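Local coordinates for protein Exo-beta-1,4-mannosidase (Rhizomucor miehei, PDB 4LYP) that hydrolyses terminal, non-reducing beta-D-mannose residues from beta-mannosides and has transglycosylation activity, as a secreted family 5 glycoside hydrolase, at residues K203-H208 with A244-E249; S377-R382 with A438-V443; L96-S101 with D136-Y141; C290-E295 with D365-K370. All coordinates share one frame; numbering follows the deposited sequence.

Contact 1: residues K203-H208 with A244-E249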
loop_
_atom_site.group_PDB
_atom_site.type_symbol
_atom_site.label_atom_id
_atom_site.label_comp_id
_atom_site.label_asym_id
_atom_site.label_seq_id
_atom_site.Cartn_x
_atom_site.Cartn_y
_atom_site.Cartn_z
ATOM N N LYS A 203 11.050 17.307 9.776
ATOM C CA LYS A 203 12.116 16.896 10.680
ATOM C C LYS A 203 11.710 15.611 11.438
ATOM O O LYS A 203 12.461 14.634 11.478
ATOM C CB LYS A 203 12.391 18.013 11.684
ATOM C CG LYS A 203 13.425 17.639 12.745
ATOM C CD LYS A 203 12.897 17.121 14.097
ATOM C CE LYS A 203 14.027 16.863 15.120
ATOM N NZ LYS A 203 15.134 17.824 14.901
ATOM N N LEU A 204 10.491 15.625 12.013
ATOM C CA LEU A 204 10.014 14.457 12.744
ATOM C C LEU A 204 9.865 13.252 11.822
ATOM O O LEU A 204 10.152 12.126 12.200
ATOM C CB LEU A 204 8.648 14.735 13.373
ATOM C CG LEU A 204 8.621 15.894 14.401
ATOM C CD1 LEU A 204 7.209 15.893 14.983
ATOM C CD2 LEU A 204 9.666 15.728 15.482
ATOM N N PHE A 205 9.411 13.492 10.581
ATOM C CA PHE A 205 9.213 12.413 9.610
ATOM C C PHE A 205 10.549 11.836 9.221
ATOM O O PHE A 205 10.679 10.585 9.181
ATOM C CB PHE A 205 8.469 13.026 8.440
ATOM C CG PHE A 205 8.178 12.104 7.254
ATOM C CD1 PHE A 205 7.700 10.794 7.431
ATOM C CD2 PHE A 205 8.301 12.593 5.958
ATOM C CE1 PHE A 205 7.354 10.003 6.362
ATOM C CE2 PHE A 205 7.980 11.813 4.865
ATOM C CZ PHE A 205 7.476 10.525 5.059
ATOM N N LYS A 206 11.571 12.668 8.944
ATOM C CA LYS A 206 12.914 12.180 8.663
ATOM C C LYS A 206 13.464 11.362 9.835
ATOM O O LYS A 206 14.195 10.388 9.584
ATOM C CB LYS A 206 13.828 13.349 8.279
ATOM C CG LYS A 206 13.510 13.924 6.895
ATOM C CD LYS A 206 14.369 15.186 6.650
ATOM C CE LYS A 206 14.105 15.772 5.300
ATOM N NZ LYS A 206 14.930 17.006 5.156
ATOM N N ASP A 207 13.195 11.782 11.052
ATOM C CA ASP A 207 13.637 11.004 12.174
ATOM C C ASP A 207 13.044 9.600 12.137
ATOM O O ASP A 207 13.730 8.600 12.453
ATOM C CB ASP A 207 13.236 11.662 13.518
ATOM C CG ASP A 207 13.961 12.952 13.797
ATOM O OD1 ASP A 207 15.019 13.230 13.202
ATOM O OD2 ASP A 207 13.496 13.702 14.695
ATOM N N HIS A 208 11.756 9.481 11.786
ATOM C CA HIS A 208 11.165 8.150 11.646
ATOM C C HIS A 208 11.796 7.352 10.520
ATOM O O HIS A 208 12.090 6.158 10.670
ATOM C CB HIS A 208 9.642 8.268 11.459
ATOM C CG HIS A 208 9.006 6.952 11.250
ATOM N ND1 HIS A 208 9.020 5.990 12.234
ATOM C CD2 HIS A 208 8.432 6.368 10.099
ATOM C CE1 HIS A 208 8.432 4.893 11.730
ATOM N NE2 HIS A 208 8.060 5.117 10.437
ATOM N N ALA A 244 6.556 19.546 -6.062
ATOM C CA ALA A 244 7.698 18.847 -6.642
ATOM C C ALA A 244 8.919 18.918 -5.716
ATOM O O ALA A 244 9.693 17.965 -5.559
ATOM C CB ALA A 244 8.063 19.398 -8.028
ATOM N N SER A 245 9.143 20.100 -5.124
ATOM C CA SER A 245 10.349 20.270 -4.281
ATOM C C SER A 245 10.332 19.337 -3.075
ATOM O O SER A 245 11.379 18.910 -2.605
ATOM C CB SER A 245 10.412 21.729 -3.792
ATOM O OG SER A 245 9.188 22.109 -3.114
ATOM N N TRP A 246 9.129 19.007 -2.558
ATOM C CA TRP A 246 9.042 18.084 -1.411
ATOM C C TRP A 246 9.381 16.663 -1.870
ATOM O O TRP A 246 10.160 15.972 -1.209
ATOM C CB TRP A 246 7.680 18.183 -0.781
ATOM C CG TRP A 246 7.429 17.236 0.335
ATOM C CD1 TRP A 246 7.821 17.387 1.624
ATOM C CD2 TRP A 246 6.706 15.955 0.258
ATOM N NE1 TRP A 246 7.395 16.312 2.394
ATOM C CE2 TRP A 246 6.700 15.423 1.600
ATOM C CE3 TRP A 246 6.097 15.237 -0.777
ATOM C CZ2 TRP A 246 6.090 14.222 1.909
ATOM C CZ3 TRP A 246 5.423 14.053 -0.433
ATOM C CH2 TRP A 246 5.463 13.536 0.890
ATOM N N PHE A 247 8.844 16.236 -3.027
ATOM C CA PHE A 247 9.229 14.956 -3.551
ATOM C C PHE A 247 10.715 14.899 -3.775
ATOM O O PHE A 247 11.346 13.850 -3.478
ATOM C CB PHE A 247 8.516 14.653 -4.861
ATOM C CG PHE A 247 7.070 14.303 -4.686
ATOM C CD1 PHE A 247 6.670 13.032 -4.187
ATOM C CD2 PHE A 247 6.043 15.237 -5.007
ATOM C CE1 PHE A 247 5.346 12.709 -4.044
ATOM C CE2 PHE A 247 4.701 14.874 -4.849
ATOM C CZ PHE A 247 4.359 13.608 -4.376
ATOM N N GLU A 248 11.323 15.943 -4.338
ATOM C CA GLU A 248 12.774 15.915 -4.596
ATOM C C GLU A 248 13.542 15.751 -3.294
ATOM O O GLU A 248 14.456 14.939 -3.134
ATOM C CB GLU A 248 13.185 17.232 -5.296
ATOM C CG GLU A 248 14.676 17.330 -5.580
ATOM C CD GLU A 248 15.011 16.313 -6.591
ATOM O OE1 GLU A 248 14.292 16.135 -7.606
ATOM O OE2 GLU A 248 16.044 15.718 -6.391
ATOM N N GLU A 249 13.150 16.531 -2.283
ATOM C CA GLU A 249 13.919 16.517 -1.054
ATOM C C GLU A 249 13.771 15.197 -0.300
ATOM O O GLU A 249 14.755 14.674 0.218
ATOM C CB GLU A 249 13.437 17.716 -0.215
ATOM C CG GLU A 249 14.456 18.216 0.777
ATOM C CD GLU A 249 13.860 17.933 2.062
ATOM O OE1 GLU A 249 13.448 18.830 2.872
ATOM O OE2 GLU A 249 13.721 16.742 2.201
HETATM O O HOH W 1 13.174 18.687 5.460
#
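K206 and E249 run across each other at about a right angle where helix 197-213 faces helix 244-257. The lysine chain is straight, with CG anti to the carbonyl carbon (chi1 -71°), while the glutamate bends at chi2 to turn its carboxylate to the ammonium. A salt bridge results, K206 NZ lying 3.2 Å from E249 OE2, though its hydrogen bond is weak. The water modelled between them is doubtful, being too close to K206 NZ (2.4 Å). Lysine suits this position because its methylene chain can lie on I250 and F253 of helix 244-257 while the ammonium meets E249. Deeper in, the rings of F205 and W246 meet obliquely, F205 CE2 lying 4.3 Å from W246 CZ2. Each ring has further aromatic company, F205 edge-to-face with F191 and W246 against Y192, and the indole NE1 gives its hydrogen bond to N202. The chemistry is thus layered: buried aromatic carbon below and, toward the solvent, an ion pair that exposure at E249 probably weakens.

Contact 2: residues S377-R382 with A438-V443; sequences SLASNR and ANLLKV. With GAI (guanidine), chain D.
This is an apolar helix-to-helix contact on the outer layer of the barrel, where the C-terminal end of helix 362-380 lies against helix 429-448. No hydrogen bond joins the two segments. A379, whose small side chain lets the backbones come close, puts its CB 3.9 Å from L440 CD1 and 4.4 Å from V443 CG1. L440 CG is anti to the backbone N (chi1 -159°), and CD1 makes the contact; the side chain also touches L56 and R58 of strand 53-61. V443 straddles the end of the first helix: its CG1 lies beside A379, and its CG2 is 3.5 Å from S380 OG. That hydroxyl is suited to a place beside a methyl because V376 O, one turn back in its own helix, already takes its hydrogen bond. In this (beta/alpha)8, or TIM, barrel the helix closes here with a Schellman motif. R382, at positive phi, is its C-prime residue and bonds through N to A379 O at 2.9 Å, while the next amide returns to L378 O. The turn sends the R382 side chain off to a bound guanidine, whose N1 lies in the guanidinium plane, at its edge, 2.9 Å from R382 NE. Both groups are probably cationic donors, and their approach is probably eased by D44, the salt-bridge partner of R382 NH1, and by K46 O, to which the guanidine is hydrogen-bonded.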
loop_
_atom_site.group_PDB
_atom_site.type_symbol
_atom_site.label_atom_id
_atom_site.label_comp_id
_atom_site.label_asym_id
_atom_site.label_seq_id
_atom_site.Cartn_x
_atom_site.Cartn_y
_atom_site.Cartn_z
ATOM N N SER A 377 -1.074 -8.527 -20.591
ATOM C CA SER A 377 -0.804 -8.156 -21.966
ATOM C C SER A 377 0.158 -6.966 -22.008
ATOM O O SER A 377 1.187 -6.945 -22.756
ATOM C CB SER A 377 -2.151 -7.834 -22.659
ATOM O OG SER A 377 -1.861 -7.506 -23.991
ATOM N N LEU A 378 -0.046 -5.922 -21.162
ATOM C CA LEU A 378 0.865 -4.774 -21.111
ATOM C C LEU A 378 2.281 -5.188 -20.641
ATOM O O LEU A 378 3.303 -4.688 -21.148
ATOM C CB LEU A 378 0.365 -3.649 -20.216
ATOM C CG LEU A 378 -0.928 -2.960 -20.756
ATOM C CD1 LEU A 378 -1.576 -2.196 -19.625
ATOM C CD2 LEU A 378 -0.488 -1.998 -21.852
ATOM N N ALA A 379 2.358 -6.076 -19.662
ATOM C CA ALA A 379 3.649 -6.539 -19.163
ATOM C C ALA A 379 4.432 -7.297 -20.222
ATOM O O ALA A 379 5.641 -7.268 -20.245
ATOM C CB ALA A 379 3.396 -7.461 -17.968
ATOM N N SER A 380 3.720 -7.961 -21.116
ATOM C CA SER A 380 4.306 -8.718 -22.230
ATOM C C SER A 380 5.053 -7.838 -23.165
ATOM O O SER A 380 5.988 -8.330 -23.795
ATOM C CB SER A 380 3.238 -9.532 -22.982
ATOM O OG SER A 380 2.630 -10.514 -22.096
ATOM N N ASN A 381 4.639 -6.577 -23.291
ATOM C CA ASN A 381 5.380 -5.619 -24.101
ATOM C C ASN A 381 6.262 -4.719 -23.226
ATOM O O ASN A 381 6.804 -3.697 -23.690
ATOM C CB ASN A 381 4.386 -4.776 -24.935
ATOM C CG ASN A 381 5.003 -4.203 -26.208
ATOM O OD1 ASN A 381 5.989 -4.725 -26.729
ATOM N ND2 ASN A 381 4.419 -3.122 -26.711
ATOM N N ARG A 382 6.441 -5.057 -21.962
ATOM C CA ARG A 382 7.306 -4.273 -21.075
ATOM C C ARG A 382 6.781 -2.812 -20.903
ATOM O O ARG A 382 7.564 -1.886 -20.743
ATOM C CB ARG A 382 8.822 -4.379 -21.372
ATOM C CG ARG A 382 9.334 -5.816 -21.303
ATOM C CD ARG A 382 10.821 -5.872 -21.605
ATOM N NE ARG A 382 11.605 -5.293 -20.452
ATOM C CZ ARG A 382 12.624 -4.429 -20.563
ATOM N NH1 ARG A 382 12.967 -3.859 -21.745
ATOM N NH2 ARG A 382 13.308 -4.089 -19.449
ATOM N N ALA A 438 0.273 -16.667 -11.748
ATOM C CA ALA A 438 0.890 -17.678 -12.645
ATOM C C ALA A 438 1.113 -17.075 -14.040
ATOM O O ALA A 438 2.206 -17.296 -14.629
ATOM C CB ALA A 438 0.023 -18.906 -12.673
ATOM N N ASN A 439 0.151 -16.337 -14.567
ATOM C CA ASN A 439 0.297 -15.758 -15.874
ATOM C C ASN A 439 1.426 -14.713 -15.919
ATOM O O ASN A 439 2.206 -14.653 -16.886
ATOM C CB ASN A 439 -1.009 -15.103 -16.313
ATOM C CG ASN A 439 -2.104 -16.078 -16.612
ATOM O OD1 ASN A 439 -1.848 -17.288 -16.849
ATOM N ND2 ASN A 439 -3.365 -15.585 -16.531
ATOM N N LEU A 440 1.562 -13.909 -14.870
ATOM C CA LEU A 440 2.584 -12.862 -14.851
ATOM C C LEU A 440 3.944 -13.506 -14.666
ATOM O O LEU A 440 4.926 -13.051 -15.299
ATOM C CB LEU A 440 2.301 -11.921 -13.707
ATOM C CG LEU A 440 2.942 -10.548 -13.847
ATOM C CD1 LEU A 440 2.334 -9.755 -15.034
ATOM C CD2 LEU A 440 2.700 -9.714 -12.580
ATOM N N LEU A 441 4.050 -14.575 -13.871
ATOM C CA LEU A 441 5.348 -15.273 -13.785
ATOM C C LEU A 441 5.739 -15.911 -15.122
ATOM O O LEU A 441 6.947 -15.848 -15.491
ATOM C CB LEU A 441 5.313 -16.333 -12.674
ATOM C CG LEU A 441 6.600 -17.117 -12.465
ATOM C CD1 LEU A 441 7.760 -16.183 -12.195
ATOM C CD2 LEU A 441 6.348 -18.117 -11.316
ATOM N N LYS A 442 4.786 -16.475 -15.855
ATOM C CA LYS A 442 5.092 -16.983 -17.161
ATOM C C LYS A 442 5.660 -15.885 -18.087
ATOM O O LYS A 442 6.627 -16.089 -18.806
ATOM C CB LYS A 442 3.854 -17.642 -17.776
ATOM C CG LYS A 442 4.102 -18.251 -19.150
ATOM C CD LYS A 442 2.839 -18.895 -19.698
ATOM C CE LYS A 442 3.056 -19.632 -21.022
ATOM N NZ LYS A 442 3.060 -21.136 -20.839
ATOM N N VAL A 443 5.075 -14.709 -18.038
ATOM C CA VAL A 443 5.563 -13.572 -18.797
ATOM C C VAL A 443 6.971 -13.239 -18.370
ATOM O O VAL A 443 7.876 -13.000 -19.188
ATOM C CB VAL A 443 4.627 -12.341 -18.750
ATOM C CG1 VAL A 443 5.288 -11.146 -19.372
ATOM C CG2 VAL A 443 3.296 -12.648 -19.433
HETATM C C GAI D . 10.062 -6.369 -17.196
HETATM N N1 GAI D . 11.191 -6.787 -18.017
HETATM N N2 GAI D . 9.197 -5.225 -17.135
HETATM N N3 GAI D . 9.766 -7.129 -16.202
#

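Contact 3: residues L96-S101 with D136-Y141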
loop_
_atom_site.group_PDB
_atom_site.type_symbol
_atom_site.label_atom_id
_atom_site.label_comp_id
_atom_site.label_asym_id
_atom_site.label_seq_id
_atom_site.Cartn_x
_atom_site.Cartn_y
_atom_site.Cartn_z
ATOM N N LEU A 96 4.783 -7.812 -1.161
ATOM C CA LEU A 96 3.768 -7.201 -0.281
ATOM C C LEU A 96 4.113 -5.725 -0.088
ATOM O O LEU A 96 5.240 -5.360 0.235
ATOM C CB LEU A 96 3.718 -7.847 1.110
ATOM C CG LEU A 96 3.452 -9.368 1.084
ATOM C CD1 LEU A 96 3.406 -9.865 2.522
ATOM C CD2 LEU A 96 2.122 -9.717 0.370
ATOM N N ARG A 97 3.095 -4.889 -0.312
ATOM C CA ARG A 97 3.156 -3.467 0.086
ATOM C C ARG A 97 2.681 -3.408 1.525
ATOM O O ARG A 97 1.563 -3.832 1.823
ATOM C CB ARG A 97 2.339 -2.624 -0.886
ATOM C CG ARG A 97 2.353 -1.156 -0.514
ATOM C CD ARG A 97 1.883 -0.325 -1.691
ATOM N NE ARG A 97 1.725 1.102 -1.328
ATOM C CZ ARG A 97 0.588 1.724 -1.047
ATOM N NH1 ARG A 97 -0.541 1.046 -0.888
ATOM N NH2 ARG A 97 0.612 3.039 -0.835
ATOM N N VAL A 98 3.545 -2.934 2.405
ATOM C CA VAL A 98 3.334 -3.000 3.832
ATOM C C VAL A 98 3.473 -1.583 4.419
ATOM O O VAL A 98 4.058 -0.710 3.822
ATOM C CB VAL A 98 4.252 -4.027 4.529
ATOM C CG1 VAL A 98 4.061 -5.389 3.882
ATOM C CG2 VAL A 98 5.684 -3.577 4.519
ATOM N N MET A 99 2.952 -1.442 5.614
ATOM C CA MET A 99 3.040 -0.160 6.299
ATOM C C MET A 99 4.118 -0.224 7.388
ATOM O O MET A 99 4.080 -0.986 8.275
ATOM C CB MET A 99 1.665 0.201 6.875
ATOM C CG MET A 99 1.562 1.597 7.505
ATOM S SD MET A 99 2.174 3.039 6.527
ATOM C CE MET A 99 0.661 3.866 6.888
ATOM N N ALA A 100 5.103 0.651 7.238
ATOM C CA ALA A 100 6.262 0.743 8.116
ATOM C C ALA A 100 6.209 2.060 8.920
ATOM O O ALA A 100 7.253 2.705 9.167
ATOM C CB ALA A 100 7.538 0.615 7.368
ATOM N N SER A 101 4.997 2.446 9.310
ATOM C CA SER A 101 4.786 3.614 10.144
ATOM C C SER A 101 3.397 3.445 10.767
ATOM O O SER A 101 2.538 2.778 10.197
ATOM C CB SER A 101 4.831 4.907 9.324
ATOM O OG SER A 101 3.694 5.060 8.490
ATOM N N ASP A 136 10.931 -11.053 8.227
ATOM C CA ASP A 136 11.566 -12.326 8.280
ATOM C C ASP A 136 10.704 -13.417 7.618
ATOM O O ASP A 136 11.240 -14.285 6.903
ATOM C CB ASP A 136 11.906 -12.735 9.728
ATOM C CG ASP A 136 12.644 -14.041 9.734
ATOM O OD1 ASP A 136 13.789 -14.061 9.286
ATOM O OD2 ASP A 136 12.045 -15.055 10.166
ATOM N N THR A 137 9.386 -13.351 7.811
ATOM C CA THR A 137 8.492 -14.321 7.220
ATOM C C THR A 137 8.442 -14.136 5.717
ATOM O O THR A 137 8.447 -15.108 4.948
ATOM C CB THR A 137 7.101 -14.247 7.855
ATOM O OG1 THR A 137 7.232 -14.298 9.297
ATOM C CG2 THR A 137 6.185 -15.337 7.385
ATOM N N MET A 138 8.403 -12.887 5.266
ATOM C CA MET A 138 8.474 -12.583 3.808
ATOM C C MET A 138 9.756 -13.191 3.234
ATOM O O MET A 138 9.727 -13.782 2.155
ATOM C CB MET A 138 8.433 -11.094 3.604
ATOM C CG MET A 138 7.021 -10.563 3.842
ATOM S SD MET A 138 6.924 -8.761 3.660
ATOM C CE MET A 138 7.182 -8.668 1.897
ATOM N N ASP A 139 10.866 -13.038 3.907
ATOM C CA ASP A 139 12.152 -13.592 3.454
ATOM C C ASP A 139 12.004 -15.123 3.237
ATOM O O ASP A 139 12.357 -15.649 2.191
ATOM C CB ASP A 139 13.214 -13.346 4.558
ATOM C CG ASP A 139 14.644 -13.653 4.116
ATOM O OD1 ASP A 139 14.869 -14.076 2.969
ATOM O OD2 ASP A 139 15.540 -13.392 4.932
ATOM N N ARG A 140 11.393 -15.825 4.171
ATOM C CA ARG A 140 11.211 -17.274 4.098
ATOM C C ARG A 140 10.386 -17.701 2.893
ATOM O O ARG A 140 10.564 -18.775 2.374
ATOM C CB ARG A 140 10.609 -17.690 5.473
ATOM C CG ARG A 140 11.704 -17.717 6.616
ATOM C CD ARG A 140 11.146 -17.747 8.044
ATOM N NE ARG A 140 12.036 -18.144 9.153
ATOM C CZ ARG A 140 12.206 -19.421 9.550
ATOM N NH1 ARG A 140 11.587 -20.354 8.843
ATOM N NH2 ARG A 140 12.977 -19.814 10.622
ATOM N N TYR A 141 9.481 -16.821 2.459
ATOM C CA TYR A 141 8.638 -17.119 1.316
ATOM C C TYR A 141 9.088 -16.423 0.027
ATOM O O TYR A 141 8.318 -16.328 -0.956
ATOM C CB TYR A 141 7.134 -16.802 1.610
ATOM C CG TYR A 141 6.590 -17.815 2.604
ATOM C CD1 TYR A 141 6.191 -19.108 2.090
ATOM C CD2 TYR A 141 6.536 -17.570 3.976
ATOM C CE1 TYR A 141 5.684 -20.037 2.972
ATOM C CE2 TYR A 141 6.080 -18.502 4.841
ATOM C CZ TYR A 141 5.638 -19.746 4.363
ATOM O OH TYR A 141 5.111 -20.664 5.262
#
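R97 NH1 is gripped by two groups, a salt bridge to E337 and a hydrogen bond to N61, on the face of strand 95-99 turned from the helix; the neighbours L96 and V98 point the other way and touch M138. Arginine suits the inner face because its several N-H groups can serve many acceptors at once: Q234 and N237 take bonds from NE and NH2. The side chains that touch on the outer face are apolar. M138 reaches in from helix 125-140 and bends at its last torsion (chi3 69°), folding the terminal methyl back against the leucine, with CE 3.6 Å from L96 CB. Its sulfur rests 3.9 Å from L96 CD1 and, more loosely, 4.4 Å from V98 CG1. The leucine and methionine chains meet at a slant, and the flexible thioether fits itself against two strand residues of different shape. A145 of strand 144-148 also touches M138. Strand 95-99, helix 125-140 and the parallel, adjacent strand 144-148 make a beta-alpha-beta crossover, the repeating connection of a TIM barrel, with the helix packed on the outside of the sheet.

Contact 4: residues C290-E295 with D365-K370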
loop_
_atom_site.group_PDB
_atom_site.type_symbol
_atom_site.label_atom_id
_atom_site.label_comp_id
_atom_site.label_asym_id
_atom_site.label_seq_id
_atom_site.Cartn_x
_atom_site.Cartn_y
_atom_site.Cartn_z
ATOM N N CYS A 290 0.333 3.769 -9.522
ATOM C CA CYS A 290 -1.015 4.280 -9.578
ATOM C C CYS A 290 -1.887 3.471 -8.653
ATOM O O CYS A 290 -1.566 2.301 -8.313
ATOM C CB CYS A 290 -1.500 4.294 -11.065
ATOM S SG CYS A 290 -1.574 2.700 -11.869
ATOM N N HIS A 291 -2.967 4.118 -8.187
ATOM C CA HIS A 291 -3.976 3.483 -7.332
ATOM C C HIS A 291 -5.284 3.766 -8.014
ATOM O O HIS A 291 -5.617 4.925 -8.304
ATOM C CB HIS A 291 -4.055 4.160 -5.970
ATOM C CG HIS A 291 -2.820 4.104 -5.106
ATOM N ND1 HIS A 291 -2.796 4.567 -3.827
ATOM C CD2 HIS A 291 -1.566 3.645 -5.369
ATOM C CE1 HIS A 291 -1.571 4.410 -3.318
ATOM N NE2 HIS A 291 -0.810 3.864 -4.220
ATOM N N CYS A 292 -6.113 2.726 -8.314
ATOM C CA CYS A 292 -7.349 2.922 -9.048
ATOM C C CYS A 292 -8.544 2.550 -8.166
ATOM O O CYS A 292 -8.653 1.358 -7.735
ATOM C CB CYS A 292 -7.335 2.042 -10.311
ATOM S SG CYS A 292 -8.871 2.316 -11.288
ATOM N N TRP A 293 -9.411 3.530 -7.880
ATOM C CA TRP A 293 -10.521 3.377 -6.917
ATOM C C TRP A 293 -11.841 3.820 -7.449
ATOM O O TRP A 293 -12.308 4.920 -7.180
ATOM C CB TRP A 293 -10.153 4.074 -5.608
ATOM C CG TRP A 293 -9.066 3.352 -4.868
ATOM C CD1 TRP A 293 -7.790 3.724 -4.602
ATOM C CD2 TRP A 293 -9.245 2.031 -4.323
ATOM N NE1 TRP A 293 -7.106 2.687 -3.930
ATOM C CE2 TRP A 293 -8.019 1.667 -3.765
ATOM C CE3 TRP A 293 -10.335 1.133 -4.268
ATOM C CZ2 TRP A 293 -7.866 0.450 -3.094
ATOM C CZ3 TRP A 293 -10.183 -0.072 -3.647
ATOM C CH2 TRP A 293 -8.936 -0.423 -3.098
ATOM N N VAL A 294 -12.495 2.934 -8.234
ATOM C CA VAL A 294 -13.688 3.357 -8.944
ATOM C C VAL A 294 -14.847 3.757 -8.008
ATOM O O VAL A 294 -15.573 4.720 -8.307
ATOM C CB VAL A 294 -14.119 2.347 -10.018
ATOM C CG1 VAL A 294 -13.188 2.431 -11.219
ATOM C CG2 VAL A 294 -14.317 0.922 -9.469
ATOM N N GLU A 295 -15.089 3.046 -6.904
ATOM C CA GLU A 295 -16.213 3.445 -6.052
ATOM C C GLU A 295 -15.874 4.770 -5.350
ATOM O O GLU A 295 -16.695 5.689 -5.334
ATOM C CB GLU A 295 -16.521 2.346 -5.026
ATOM C CG GLU A 295 -17.652 2.716 -4.086
ATOM C CD GLU A 295 -18.072 1.656 -3.107
ATOM O OE1 GLU A 295 -17.584 0.499 -3.207
ATOM O OE2 GLU A 295 -18.864 1.973 -2.237
ATOM N N ASP A 365 -14.837 -10.046 -8.933
ATOM C CA ASP A 365 -14.022 -11.099 -9.589
ATOM C C ASP A 365 -13.860 -10.761 -11.035
ATOM O O ASP A 365 -12.735 -10.931 -11.565
ATOM C CB ASP A 365 -14.725 -12.424 -9.433
ATOM C CG ASP A 365 -14.646 -12.981 -8.007
ATOM O OD1 ASP A 365 -14.118 -12.329 -7.129
ATOM O OD2 ASP A 365 -15.141 -14.107 -7.871
ATOM N N GLU A 366 -14.895 -10.316 -11.738
ATOM C CA GLU A 366 -14.769 -9.978 -13.128
ATOM C C GLU A 366 -13.857 -8.725 -13.311
ATOM O O GLU A 366 -13.012 -8.689 -14.198
ATOM C CB GLU A 366 -16.135 -9.688 -13.739
ATOM C CG GLU A 366 -16.061 -9.162 -15.136
ATOM C CD GLU A 366 -17.423 -8.844 -15.760
ATOM O OE1 GLU A 366 -18.388 -9.625 -15.490
ATOM O OE2 GLU A 366 -17.500 -7.895 -16.566
ATOM N N TYR A 367 -14.028 -7.735 -12.415
ATOM C CA TYR A 367 -13.227 -6.553 -12.475
ATOM C C TYR A 367 -11.750 -6.850 -12.319
ATOM O O TYR A 367 -10.902 -6.393 -13.087
ATOM C CB TYR A 367 -13.706 -5.601 -11.356
ATOM C CG TYR A 367 -13.047 -4.256 -11.335
ATOM C CD1 TYR A 367 -13.295 -3.269 -12.309
ATOM C CD2 TYR A 367 -12.202 -3.935 -10.229
ATOM C CE1 TYR A 367 -12.730 -2.042 -12.166
ATOM C CE2 TYR A 367 -11.642 -2.666 -10.115
ATOM C CZ TYR A 367 -11.935 -1.727 -11.086
ATOM O OH TYR A 367 -11.429 -0.442 -10.995
ATOM N N TYR A 368 -11.425 -7.699 -11.301
ATOM C CA TYR A 368 -10.048 -8.130 -11.105
ATOM C C TYR A 368 -9.569 -8.908 -12.340
ATOM O O TYR A 368 -8.451 -8.674 -12.817
ATOM C CB TYR A 368 -9.919 -9.088 -9.901
ATOM C CG TYR A 368 -9.704 -8.458 -8.527
ATOM C CD1 TYR A 368 -10.522 -7.453 -7.993
ATOM C CD2 TYR A 368 -8.675 -8.959 -7.727
ATOM C CE1 TYR A 368 -10.280 -6.926 -6.720
ATOM C CE2 TYR A 368 -8.426 -8.449 -6.450
ATOM C CZ TYR A 368 -9.226 -7.453 -5.972
ATOM O OH TYR A 368 -8.956 -6.991 -4.691
ATOM N N GLN A 369 -10.381 -9.851 -12.818
ATOM C CA GLN A 369 -9.920 -10.695 -13.891
ATOM C C GLN A 369 -9.586 -9.880 -15.144
ATOM O O GLN A 369 -8.567 -10.117 -15.794
ATOM C CB GLN A 369 -10.953 -11.768 -14.210
ATOM C CG GLN A 369 -10.491 -12.674 -15.362
ATOM C CD GLN A 369 -11.447 -13.794 -15.499
ATOM O OE1 GLN A 369 -12.556 -13.578 -16.002
ATOM N NE2 GLN A 369 -11.112 -14.919 -14.951
ATOM N N LYS A 370 -10.409 -8.900 -15.482
ATOM C CA LYS A 370 -10.162 -8.085 -16.644
ATOM C C LYS A 370 -8.960 -7.194 -16.453
ATOM O O LYS A 370 -8.150 -6.980 -17.385
ATOM C CB LYS A 370 -11.404 -7.289 -17.014
ATOM C CG LYS A 370 -12.466 -8.209 -17.576
ATOM C CD LYS A 370 -13.759 -7.497 -17.900
ATOM C CE LYS A 370 -14.742 -8.378 -18.661
ATOM N NZ LYS A 370 -16.057 -7.647 -18.951
HETATM O O HOH W 2 -11.021 0.250 -8.353
#
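Y367 drives its phenol end into the isopropyl group of V294, the two side chains coming from opposite directions. The contact lies on the outside of the TIM barrel, where helix 362-380 covers the far part of segment 290-295, at and beyond strand 288-292. Y367 CG is anti to its backbone N (chi1 -175°), which carries the ring off the helix. Its OH then sits 3.4 Å from V294 CG1, while V294 CG2 lies 3.9 Å from Y367 CZ, oblique to the ring. C292 adds a soft, compact sulfur, with SG 3.8 Å from Y367 OH. Valine and cysteine suit these buried places by being short enough for the tyrosine OH to come within one water of the backbone. Between them W293, whose CB points away from the helix, belongs to a guanidine pocket, and its indole NE1 is hydrogen-bonded to E337. One water bridges Y367 OH to the backbone: it accepts from Y367 OH at 2.8 Å and from V294 N at 3.1 Å, and donates to C292 O at 2.7 Å.

In the fold
From the N terminus the chain closes four successive loops, none nested in or crossing another: contact 3, with 34 residues between its segments, then contact 1 with 35, contact 4 with 69 and contact 2 with 55. Contact 3 holds a helix to a barrel strand, contact 4 a helix to the end of a strand and its loop; contacts 1 and 2 join helix to helix. Distant loops still meet. H208 NE2 of contact 1 is 2.8 Å from A100 O of contact 3, a probable hydrogen bond, and R97 of contact 3 packs on H291 of contact 4. Contacts 4 and 2 share helix 362-380, which thus links segment 290-295 to the C-terminal helix 429-448.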